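PDB 2HKE: diphosphomevalonate decarboxylase, putative from Trypanosoma brucei, which probably catalyses the ATP-dependent decarboxylation of (R)-5-diphosphomevalonate to isopentenyl diphosphate, a precursor for isoprenoid and sterol synthesis. Local coordinates for residues 12-17 / 297-302; 18-23 / 249-254; 32-37 / 219-224; 214-219 / 245-250. The protein carries 1 engineered substitution. All coordinates share one frame; numbering follows the deposited sequence.

Interaction 1: residues 12-17 / 297-302; sequences INIAFI and NCFLFV
Ile14 divides its two branches between two phenylalanine rings, laying one methyl over the face of Phe299 and setting the other against the edge of Phe301. The arrangement belongs to the two-domain GHMP-kinase fold. Strand 5-15 lies in the sheet of the N-terminal domain and strand 298-303 in that of the C-terminal domain, so their side chains meet between two sheets. The backbones stay well apart, with Ile14 CA and Phe299 CA 7.8 Å from each other. Ile14 holds CG1 anti to its backbone N (chi1 -179°), which sends CD1 across the gap toward the ring coming from the opposite side. Ile14 CD1 then lies 3.7 Å from the centroid of the Phe299 ring and 17° off its normal, a CH-pi contact. The remaining branch, Ile14 CG2, reaches Phe301 CE1 at 3.8 Å, near the plane of that ring. Two residues apart on the same strand, Phe299 and Phe301 both send their rings to the side facing Ile14. Phe240 of helix 237-256 meets the rings of Phe301 and Phe16 edge-to-face, adding a helix to this aromatic core. Phe16 and Ile17 form a classic beta bulge opposite Phe37. From the bulge, Phe16 CB approaches Phe301 CE2 obliquely, at 4.2 Å.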
# COMPACT_ATOMS: atom_id res chain seq x y z
N ILE A 12 0.65 5.93 0.79
CA ILE A 12 0.34 4.50 0.56
C ILE A 12 1.21 3.62 1.44
O ILE A 12 2.13 4.07 2.09
CB ILE A 12 0.51 4.12 -0.94
CG1 ILE A 12 1.91 4.39 -1.45
CG2 ILE A 12 -0.53 4.87 -1.80
CD1 ILE A 12 2.14 3.84 -2.84
N ASN A 13 0.95 2.31 1.42
CA ASN A 13 1.80 1.37 2.08
C ASN A 13 1.91 0.15 1.19
O ASN A 13 1.11 -0.02 0.22
CB ASN A 13 1.23 0.98 3.47
CG ASN A 13 -0.06 0.20 3.40
OD1 ASN A 13 -0.04 -0.99 3.17
ND2 ASN A 13 -1.20 0.86 3.60
N ILE A 14 2.93 -0.66 1.45
CA ILE A 14 3.13 -1.89 0.68
C ILE A 14 3.18 -3.08 1.62
O ILE A 14 4.07 -3.17 2.45
CB ILE A 14 4.37 -1.84 -0.27
CG1 ILE A 14 4.51 -3.15 -1.07
CG2 ILE A 14 5.68 -1.53 0.51
CD1 ILE A 14 3.31 -3.38 -2.03
N ALA A 15 2.22 -4.01 1.45
CA ALA A 15 2.22 -5.23 2.23
C ALA A 15 3.31 -6.17 1.76
O ALA A 15 3.39 -6.46 0.55
CB ALA A 15 0.91 -5.97 2.11
N PHE A 16 4.14 -6.64 2.68
CA PHE A 16 5.07 -7.76 2.35
C PHE A 16 4.52 -9.11 2.80
O PHE A 16 4.95 -10.13 2.27
CB PHE A 16 6.47 -7.49 2.85
CG PHE A 16 6.53 -7.13 4.28
CD1 PHE A 16 6.64 -8.12 5.21
CD2 PHE A 16 6.46 -5.81 4.71
CE1 PHE A 16 6.66 -7.84 6.56
CE2 PHE A 16 6.47 -5.54 6.09
CZ PHE A 16 6.59 -6.55 6.99
N ILE A 17 3.62 -9.11 3.81
CA ILE A 17 2.80 -10.25 4.16
C ILE A 17 1.40 -9.86 3.76
O ILE A 17 0.82 -8.87 4.23
CB ILE A 17 2.94 -10.72 5.63
CG1 ILE A 17 4.37 -11.28 5.82
CG2 ILE A 17 1.83 -11.80 5.93
CD1 ILE A 17 4.71 -11.49 7.27
N ASN A 297 2.99 -3.73 -11.13
CA ASN A 297 4.13 -2.93 -10.65
C ASN A 297 4.97 -3.75 -9.69
O ASN A 297 4.43 -4.53 -8.90
CB ASN A 297 3.67 -1.68 -9.90
CG ASN A 297 2.86 -0.72 -10.73
OD1 ASN A 297 2.99 -0.65 -11.93
ND2 ASN A 297 2.02 0.06 -10.04
N CYS A 298 6.27 -3.55 -9.77
CA CYS A 298 7.21 -4.25 -8.94
C CYS A 298 7.74 -3.33 -7.84
O CYS A 298 8.53 -2.37 -8.08
CB CYS A 298 8.35 -4.74 -9.78
SG CYS A 298 9.52 -5.81 -8.91
N PHE A 299 7.34 -3.64 -6.62
CA PHE A 299 7.90 -2.96 -5.46
C PHE A 299 9.21 -3.64 -5.17
O PHE A 299 9.38 -4.84 -5.49
CB PHE A 299 6.94 -3.05 -4.30
CG PHE A 299 5.85 -2.03 -4.38
CD1 PHE A 299 4.71 -2.26 -5.14
CD2 PHE A 299 6.00 -0.80 -3.74
CE1 PHE A 299 3.71 -1.26 -5.21
CE2 PHE A 299 5.01 0.19 -3.78
CZ PHE A 299 3.86 -0.07 -4.52
N LEU A 300 10.17 -2.89 -4.66
CA LEU A 300 11.49 -3.44 -4.39
C LEU A 300 11.89 -2.96 -3.03
O LEU A 300 11.60 -1.81 -2.69
CB LEU A 300 12.51 -2.91 -5.39
CG LEU A 300 12.27 -3.35 -6.82
CD1 LEU A 300 12.97 -2.39 -7.77
CD2 LEU A 300 12.73 -4.83 -7.04
N PHE A 301 12.55 -3.82 -2.28
CA PHE A 301 13.15 -3.42 -1.02
C PHE A 301 14.65 -3.62 -1.14
O PHE A 301 15.11 -4.64 -1.69
CB PHE A 301 12.65 -4.28 0.11
CG PHE A 301 11.16 -4.30 0.25
CD1 PHE A 301 10.46 -3.13 0.54
CD2 PHE A 301 10.45 -5.46 0.09
CE1 PHE A 301 9.08 -3.13 0.67
CE2 PHE A 301 9.04 -5.46 0.22
CZ PHE A 301 8.37 -4.29 0.52
N VAL A 302 15.41 -2.68 -0.59
CA VAL A 302 16.85 -2.72 -0.72
C VAL A 302 17.42 -1.84 0.38
O VAL A 302 16.76 -0.89 0.80
CB VAL A 302 17.28 -2.17 -2.11
CG1 VAL A 302 16.87 -0.71 -2.30
CG2 VAL A 302 18.80 -2.37 -2.36

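Interaction 2: residues 18-23 / 249-254; sequences KYWGKR and DDLQEI. With SO4 (sulfate ion), chain C.
Leu251 presses one methyl onto the indole of Trp20 and turns the other toward the aliphatic part of Lys18, joining the loop after strand 5-15 to helix 237-256. The tight part is the indole. Leu251 CD1 stands 3.6 Å from the centroid of the five-membered ring of Trp20 and 14° off its normal, a CH-pi contact over the face, and it comes within 3.5 Å of Trp20 CG. With chi1 at -165° the indole points away from the Trp20 nitrogen and over to the helix. One turn further along, Ile254 CG2 touches Trp20 CD1 at 3.9 Å, while Ser206 of helix 199-209 pairs with the indole NE1.

The packing is looser at Lys18, where Leu251 CD2 approaches Lys18 CG no closer than 4.1 Å. The lysine chain bends at its second torsion, and its amine forms a salt bridge with Asp293. Away from the loop, the helix carries Glu253 on an exposed face.

Tyr19 departs from the helix to the polar side of the loop and serves a sulfate ion, probably taken up from the crystallisation liquor. Tyr19 OH donates to sulfate O4 at 2.6 Å, with O4 near the ring plane, and accepts a 3.0 Å bond from Lys22 NZ. The same Lys22 NZ donates to sulfate O1 at 2.6 Å. With Arg77, Ser144, Gly145 and Thr200 completing the shell, this anion-binding chemistry is consistent with a site made for a phosphate group of the substrate, while the apolar back of the loop rests on the C-terminal domain.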
# COMPACT_ATOMS: atom_id res chain seq x y z
N LYS A 18 0.90 -10.58 2.78
CA LYS A 18 -0.28 -10.14 2.05
C LYS A 18 -1.67 -10.28 2.68
O LYS A 18 -1.99 -11.30 3.27
CB LYS A 18 -0.30 -10.85 0.71
CG LYS A 18 1.01 -10.72 -0.10
CD LYS A 18 1.22 -9.27 -0.50
CE LYS A 18 2.39 -9.09 -1.46
NZ LYS A 18 2.58 -7.63 -1.88
N TYR A 19 -2.49 -9.25 2.47
CA TYR A 19 -3.91 -9.31 2.69
C TYR A 19 -4.55 -9.86 1.40
O TYR A 19 -4.44 -9.26 0.36
CB TYR A 19 -4.42 -7.91 2.99
CG TYR A 19 -5.92 -7.64 2.82
CD1 TYR A 19 -6.87 -8.50 3.37
CD2 TYR A 19 -6.37 -6.49 2.16
CE1 TYR A 19 -8.22 -8.24 3.22
CE2 TYR A 19 -7.71 -6.20 2.04
CZ TYR A 19 -8.63 -7.08 2.53
OH TYR A 19 -9.95 -6.79 2.42
N TRP A 20 -5.22 -11.02 1.47
CA TRP A 20 -5.93 -11.55 0.34
C TRP A 20 -6.97 -12.50 0.88
O TRP A 20 -6.70 -13.64 1.13
CB TRP A 20 -4.98 -12.24 -0.64
CG TRP A 20 -5.59 -12.49 -1.99
CD1 TRP A 20 -5.93 -13.70 -2.53
CD2 TRP A 20 -5.82 -11.52 -2.98
NE1 TRP A 20 -6.44 -13.52 -3.81
CE2 TRP A 20 -6.36 -12.19 -4.11
CE3 TRP A 20 -5.66 -10.13 -3.04
CZ2 TRP A 20 -6.74 -11.51 -5.25
CZ3 TRP A 20 -6.06 -9.47 -4.20
CH2 TRP A 20 -6.60 -10.17 -5.27
N GLY A 21 -8.16 -11.95 1.11
CA GLY A 21 -9.30 -12.68 1.61
C GLY A 21 -9.95 -12.09 2.85
O GLY A 21 -9.26 -11.80 3.86
N LYS A 22 -11.27 -11.95 2.80
CA LYS A 22 -12.08 -11.64 3.97
C LYS A 22 -12.74 -12.91 4.54
O LYS A 22 -13.30 -13.72 3.78
CB LYS A 22 -13.14 -10.61 3.63
CG LYS A 22 -12.56 -9.28 3.10
CD LYS A 22 -13.64 -8.39 2.56
CE LYS A 22 -13.18 -7.07 1.91
NZ LYS A 22 -12.34 -7.29 0.75
N ARG A 23 -12.68 -13.05 5.85
CA ARG A 23 -13.27 -14.19 6.52
C ARG A 23 -14.79 -14.14 6.64
O ARG A 23 -15.44 -13.12 6.35
CB ARG A 23 -12.60 -14.40 7.88
CG ARG A 23 -12.89 -13.34 8.91
CD ARG A 23 -12.30 -13.73 10.27
NE ARG A 23 -12.70 -12.87 11.38
CZ ARG A 23 -11.98 -11.86 11.87
NH1 ARG A 23 -10.86 -11.47 11.29
NH2 ARG A 23 -12.42 -11.17 12.91
N ASP A 249 5.42 -14.39 -4.41
CA ASP A 249 5.25 -15.59 -5.26
C ASP A 249 3.94 -16.30 -4.94
O ASP A 249 3.20 -16.71 -5.88
CB ASP A 249 6.42 -16.57 -5.05
CG ASP A 249 7.74 -16.07 -5.57
OD1 ASP A 249 7.82 -15.09 -6.34
OD2 ASP A 249 8.76 -16.74 -5.22
N ASP A 250 3.64 -16.43 -3.66
CA ASP A 250 2.44 -17.17 -3.23
C ASP A 250 1.14 -16.49 -3.68
O ASP A 250 0.20 -17.17 -4.13
CB ASP A 250 2.42 -17.42 -1.72
CG ASP A 250 3.37 -18.54 -1.26
OD1 ASP A 250 4.00 -19.25 -2.08
OD2 ASP A 250 3.46 -18.74 0.00
N LEU A 251 1.07 -15.16 -3.59
CA LEU A 251 -0.12 -14.46 -4.05
C LEU A 251 -0.31 -14.64 -5.55
O LEU A 251 -1.43 -14.87 -6.04
CB LEU A 251 -0.01 -12.99 -3.71
CG LEU A 251 -1.15 -12.09 -4.17
CD1 LEU A 251 -2.51 -12.63 -3.67
CD2 LEU A 251 -0.95 -10.64 -3.67
N GLN A 252 0.80 -14.61 -6.31
CA GLN A 252 0.67 -14.84 -7.75
C GLN A 252 0.19 -16.30 -8.00
O GLN A 252 -0.63 -16.52 -8.91
CB GLN A 252 1.96 -14.51 -8.51
CG GLN A 252 2.17 -12.98 -8.62
CD GLN A 252 3.51 -12.59 -9.14
OE1 GLN A 252 4.48 -13.38 -9.09
NE2 GLN A 252 3.60 -11.34 -9.61
N GLU A 253 0.67 -17.25 -7.23
CA GLU A 253 0.25 -18.64 -7.40
C GLU A 253 -1.19 -18.83 -6.99
O GLU A 253 -1.94 -19.61 -7.64
CB GLU A 253 1.18 -19.60 -6.68
CG GLU A 253 0.94 -21.05 -7.11
CD GLU A 253 1.76 -22.09 -6.33
OE1 GLU A 253 2.58 -21.71 -5.46
OE2 GLU A 253 1.55 -23.32 -6.58
N ILE A 254 -1.59 -18.16 -5.91
CA ILE A 254 -3.00 -18.16 -5.51
C ILE A 254 -3.89 -17.66 -6.62
O ILE A 254 -4.90 -18.28 -6.95
CB ILE A 254 -3.22 -17.36 -4.22
CG1 ILE A 254 -2.65 -18.15 -3.04
CG2 ILE A 254 -4.72 -17.15 -4.00
CD1 ILE A 254 -2.37 -17.33 -1.81
S SO4 C . -10.83 -4.14 0.15
O1 SO4 C . -11.92 -4.98 -0.32
O2 SO4 C . -9.61 -4.48 -0.54
O3 SO4 C . -11.14 -2.74 -0.10
O4 SO4 C . -10.62 -4.37 1.58

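Interaction 3: residues 32-37 / 219-224; sequences PTNDSF and ETVPER
Asn34 places CG between its backbone N and carbonyl carbon (chi1 51°), the crowded position, while Val221 turns CG1 to the far side of its own nitrogen (chi1 170°). Together these torsions bring the two side chains across one another at about a right angle. The valine fork straddles the root and amide of the asparagine. Val221 CG1 touches Asn34 CB at 3.9 Å, and Val221 CG2 lies the same distance from Asn34 ND2. Val221 CG1 also reaches the backbone oxygen Asp35 O at 3.5 Å, so the contact is apolar packing against a polar turn.

Bonds within the loop hold the amide in place. Asn34 ND2 donates to Asp35 O over 2.8 Å (158° at the hydrogen). The acceptor lies in the plane of the asparagine amide, but the donor sits above the plane of the carbonyl it addresses. At the other end of the amide, Thr33 OG1 donates to Asn34 OD1 at 2.9 Å. The buried ND2 has a further acceptor in Lys18 O, and Asp35 OD1 is taken up by the backbone N of Lys160.

On the helix side, Pro222 follows Val221 and leaves a kink, since a proline nitrogen has no hydrogen to give to the preceding turn. Within the same helix, Thr220 CG2 covers one face of the Arg224 guanidinium, 3.2 Å above its plane. The whole is an interdomain contact of the GHMP-kinase fold: the loop leading into strand 36-40 of the N-terminal sheet rests against helix 213-234 of the C-terminal domain.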
# COMPACT_ATOMS: atom_id res chain seq x y z
N PRO A 32 -10.27 -9.65 7.83
CA PRO A 32 -9.50 -10.47 6.93
C PRO A 32 -9.36 -11.92 7.43
O PRO A 32 -9.57 -12.17 8.62
CB PRO A 32 -8.19 -9.77 6.89
CG PRO A 32 -8.01 -9.24 8.27
CD PRO A 32 -9.41 -8.88 8.73
N THR A 33 -9.00 -12.83 6.52
CA THR A 33 -8.69 -14.21 6.93
C THR A 33 -7.37 -14.36 7.68
O THR A 33 -7.16 -15.36 8.37
CB THR A 33 -8.63 -15.14 5.70
OG1 THR A 33 -7.77 -14.58 4.69
CG2 THR A 33 -9.97 -15.29 5.09
N ASN A 34 -6.44 -13.41 7.51
CA ASN A 34 -5.13 -13.52 8.14
C ASN A 34 -4.57 -12.12 8.38
O ASN A 34 -5.07 -11.13 7.80
CB ASN A 34 -4.18 -14.32 7.24
CG ASN A 34 -4.15 -13.81 5.82
OD1 ASN A 34 -4.94 -14.27 4.98
ND2 ASN A 34 -3.27 -12.79 5.53
N ASP A 35 -3.56 -12.06 9.22
CA ASP A 35 -2.86 -10.81 9.44
C ASP A 35 -2.12 -10.40 8.17
O ASP A 35 -1.78 -11.22 7.32
CB ASP A 35 -1.81 -10.97 10.50
CG ASP A 35 -2.35 -11.16 11.92
OD1 ASP A 35 -3.56 -11.07 12.23
OD2 ASP A 35 -1.45 -11.43 12.76
N SER A 36 -1.81 -9.11 8.08
CA SER A 36 -0.93 -8.64 7.03
C SER A 36 0.09 -7.68 7.64
O SER A 36 -0.06 -7.28 8.79
CB SER A 36 -1.70 -8.01 5.89
OG SER A 36 -2.67 -7.07 6.30
N PHE A 37 1.11 -7.33 6.88
CA PHE A 37 2.23 -6.62 7.48
C PHE A 37 2.78 -5.77 6.34
O PHE A 37 3.06 -6.31 5.26
CB PHE A 37 3.26 -7.68 7.93
CG PHE A 37 4.13 -7.27 9.13
CD1 PHE A 37 4.37 -5.95 9.49
CD2 PHE A 37 4.81 -8.28 9.79
CE1 PHE A 37 5.21 -5.67 10.59
CE2 PHE A 37 5.64 -8.02 10.88
CZ PHE A 37 5.86 -6.69 11.26
N GLU A 219 -1.48 -22.12 8.36
CA GLU A 219 -0.09 -22.38 8.70
C GLU A 219 0.86 -21.27 8.25
O GLU A 219 1.68 -20.85 9.02
CB GLU A 219 0.32 -23.72 8.07
CG GLU A 219 1.79 -24.10 8.25
CD GLU A 219 2.17 -25.41 7.58
OE1 GLU A 219 2.00 -26.49 8.20
OE2 GLU A 219 2.70 -25.32 6.49
N THR A 220 0.75 -20.83 7.02
CA THR A 220 1.87 -20.12 6.39
C THR A 220 1.94 -18.70 6.94
O THR A 220 2.99 -18.22 7.33
CB THR A 220 1.75 -20.08 4.87
OG1 THR A 220 1.59 -21.43 4.37
CG2 THR A 220 2.99 -19.47 4.22
N VAL A 221 0.82 -18.00 6.92
CA VAL A 221 0.88 -16.57 7.38
C VAL A 221 1.32 -16.52 8.82
O VAL A 221 2.22 -15.74 9.15
CB VAL A 221 -0.39 -15.81 7.11
CG1 VAL A 221 -0.37 -14.41 7.82
CG2 VAL A 221 -0.58 -15.64 5.58
N PRO A 222 0.70 -17.30 9.73
CA PRO A 222 1.23 -17.30 11.08
C PRO A 222 2.76 -17.55 11.22
O PRO A 222 3.42 -16.83 12.01
CB PRO A 222 0.41 -18.39 11.77
CG PRO A 222 -0.88 -18.36 11.09
CD PRO A 222 -0.55 -18.08 9.64
N GLU A 223 3.29 -18.49 10.45
CA GLU A 223 4.74 -18.78 10.41
C GLU A 223 5.49 -17.51 9.96
O GLU A 223 6.46 -17.07 10.60
CB GLU A 223 5.10 -19.85 9.37
CG GLU A 223 4.77 -21.34 9.65
CD GLU A 223 4.98 -22.28 8.44
OE1 GLU A 223 4.95 -21.83 7.23
OE2 GLU A 223 5.20 -23.49 8.73
N ARG A 224 5.04 -16.91 8.86
CA ARG A 224 5.80 -15.80 8.27
C ARG A 224 5.69 -14.51 9.08
O ARG A 224 6.66 -13.72 9.13
CB ARG A 224 5.39 -15.56 6.82
CG ARG A 224 5.72 -16.74 5.97
CD ARG A 224 5.42 -16.51 4.50
NE ARG A 224 5.79 -17.74 3.77
CZ ARG A 224 5.38 -18.04 2.56
NH1 ARG A 224 4.60 -17.24 1.90
NH2 ARG A 224 5.77 -19.18 2.02

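Interaction 4: residues 214-219 / 245-250; sequences KKRISE and MLESDD
Helices 213-234 and 237-256 follow each other in the chain and run in roughly opposite directions here, with Arg216 CA and Asp250 CA 8.8 Å apart and a wider pi-type turn at 216-219. Side chains span the distance. Arg216 leaves its helix with chi1 at 173° and stays extended as far as NE, while Glu247 bends at its second torsion to bring its carboxylate round to the arginine. The guanidinium grips it end-on with two nitrogens. Arg216 NH1 bonds Glu247 OE2 at 2.8 Å along a nearly straight line (169° at the hydrogen), and Arg216 NH2 bonds Glu247 OE1 at 2.9 Å, where the glutamate oxygen offers its syn lone pair. The two flat groups are nearly coplanar, 29° apart. A water extends the contact toward Asp250: it accepts from Arg216 NH1 at 3.0 Å and donates to Asp250 OD2 at 2.8 Å.

Partners outside the pair continue the network. Arg224 NH1 makes salt bridges to both Glu247 and Asp250, and the backbone of Lys18 bonds both members of the pair. A buried carboxylate held by two arginines and a backbone N-H would probably remain ionised, its charge balanced where the loop that holds Lys18 meets the helix pair.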
# COMPACT_ATOMS: atom_id res chain seq x y z
N LYS A 214 -6.29 -22.60 2.14
CA LYS A 214 -6.43 -23.21 3.44
C LYS A 214 -5.16 -23.28 4.27
O LYS A 214 -5.16 -22.94 5.49
CB LYS A 214 -7.00 -24.64 3.28
CG LYS A 214 -7.37 -25.35 4.60
CD LYS A 214 -7.80 -26.78 4.27
CE LYS A 214 -8.05 -27.60 5.49
NZ LYS A 214 -9.32 -27.16 6.15
N LYS A 215 -4.08 -23.78 3.64
CA LYS A 215 -2.80 -23.94 4.29
C LYS A 215 -2.18 -22.55 4.51
O LYS A 215 -1.54 -22.33 5.52
CB LYS A 215 -1.83 -24.77 3.46
CG LYS A 215 -0.53 -25.02 4.18
CD LYS A 215 0.34 -26.08 3.48
CE LYS A 215 1.57 -25.45 2.83
NZ LYS A 215 1.40 -25.20 1.42
N ARG A 216 -2.43 -21.64 3.58
CA ARG A 216 -1.92 -20.24 3.75
C ARG A 216 -2.43 -19.60 5.04
O ARG A 216 -1.65 -19.04 5.79
CB ARG A 216 -2.25 -19.40 2.53
CG ARG A 216 -1.90 -17.92 2.72
CD ARG A 216 -2.14 -17.09 1.50
NE ARG A 216 -1.87 -15.70 1.85
CZ ARG A 216 -0.68 -15.20 2.16
NH1 ARG A 216 0.43 -15.92 2.06
NH2 ARG A 216 -0.61 -13.92 2.53
N ILE A 217 -3.73 -19.70 5.27
CA ILE A 217 -4.39 -19.07 6.39
C ILE A 217 -4.04 -19.78 7.67
O ILE A 217 -3.76 -19.17 8.69
CB ILE A 217 -5.92 -19.05 6.16
CG1 ILE A 217 -6.21 -18.14 4.96
CG2 ILE A 217 -6.69 -18.67 7.44
CD1 ILE A 217 -7.60 -18.24 4.35
N SER A 218 -4.04 -21.11 7.61
CA SER A 218 -3.85 -21.87 8.82
C SER A 218 -2.41 -21.94 9.29
O SER A 218 -2.14 -21.85 10.48
CB SER A 218 -4.35 -23.30 8.59
OG SER A 218 -4.33 -23.97 9.81
N GLU A 219 -1.48 -22.12 8.36
CA GLU A 219 -0.09 -22.38 8.70
C GLU A 219 0.86 -21.27 8.25
O GLU A 219 1.68 -20.85 9.02
CB GLU A 219 0.32 -23.72 8.07
CG GLU A 219 1.79 -24.10 8.25
CD GLU A 219 2.17 -25.41 7.58
OE1 GLU A 219 2.00 -26.49 8.20
OE2 GLU A 219 2.70 -25.32 6.49
N MET A 245 9.60 -12.07 -0.90
CA MET A 245 9.54 -12.71 -2.20
C MET A 245 8.70 -13.99 -2.14
O MET A 245 8.01 -14.31 -3.09
CB MET A 245 10.95 -13.02 -2.70
CG MET A 245 11.66 -11.72 -3.12
SD MET A 245 13.27 -11.84 -3.84
CE MET A 245 14.28 -12.22 -2.42
N LEU A 246 8.76 -14.71 -1.03
CA LEU A 246 7.90 -15.91 -0.88
C LEU A 246 6.45 -15.53 -0.87
O LEU A 246 5.63 -16.14 -1.52
CB LEU A 246 8.20 -16.63 0.43
CG LEU A 246 9.50 -17.41 0.45
CD1 LEU A 246 9.82 -17.82 1.92
CD2 LEU A 246 9.38 -18.63 -0.47
N GLU A 247 6.13 -14.45 -0.19
CA GLU A 247 4.75 -13.98 -0.10
C GLU A 247 4.25 -13.50 -1.44
O GLU A 247 3.12 -13.80 -1.87
CB GLU A 247 4.69 -12.85 0.92
CG GLU A 247 4.54 -13.33 2.35
CD GLU A 247 3.15 -13.88 2.62
OE1 GLU A 247 2.17 -13.09 2.56
OE2 GLU A 247 3.02 -15.12 2.82
N SER A 248 5.08 -12.75 -2.16
CA SER A 248 4.72 -12.28 -3.48
C SER A 248 4.50 -13.43 -4.43
O SER A 248 3.52 -13.46 -5.17
CB SER A 248 5.86 -11.42 -4.01
OG SER A 248 5.55 -10.89 -5.29
N ASP A 249 5.42 -14.39 -4.41
CA ASP A 249 5.25 -15.59 -5.26
C ASP A 249 3.94 -16.30 -4.94
O ASP A 249 3.20 -16.71 -5.88
CB ASP A 249 6.42 -16.57 -5.05
CG ASP A 249 7.74 -16.07 -5.57
OD1 ASP A 249 7.82 -15.09 -6.34
OD2 ASP A 249 8.76 -16.74 -5.22
N ASP A 250 3.64 -16.43 -3.66
CA ASP A 250 2.44 -17.17 -3.23
C ASP A 250 1.14 -16.49 -3.68
O ASP A 250 0.20 -17.17 -4.13
CB ASP A 250 2.42 -17.42 -1.72
CG ASP A 250 3.37 -18.54 -1.26
OD1 ASP A 250 4.00 -19.25 -2.08
OD2 ASP A 250 3.46 -18.74 0.00
O HOH W 1 0.87 -18.75 1.05

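Overall arrangement
Interactions 2, 3 and 4 cluster on one side of the chain's centre, with interaction 4 about 7 Å from interaction 2 and 8 Å from interaction 3, centre to centre. Lys18 ties interaction 2 to interaction 4: Lys18 N lies 2.8 Å from Glu247 OE1 and Lys18 O 3.1 Å from Arg216 NH2. Arg224 NH1, 2.7 Å from Asp250 OD2, joins interaction 3 to the same polar network. Interaction 1 stands deeper, its centre about 14 to 17 Å from the others, yet its segment 12-17 continues directly into residues 18-23. The chain thus passes from the interdomain core, past the buried charges, to the sulfate-binding residues of interaction 2.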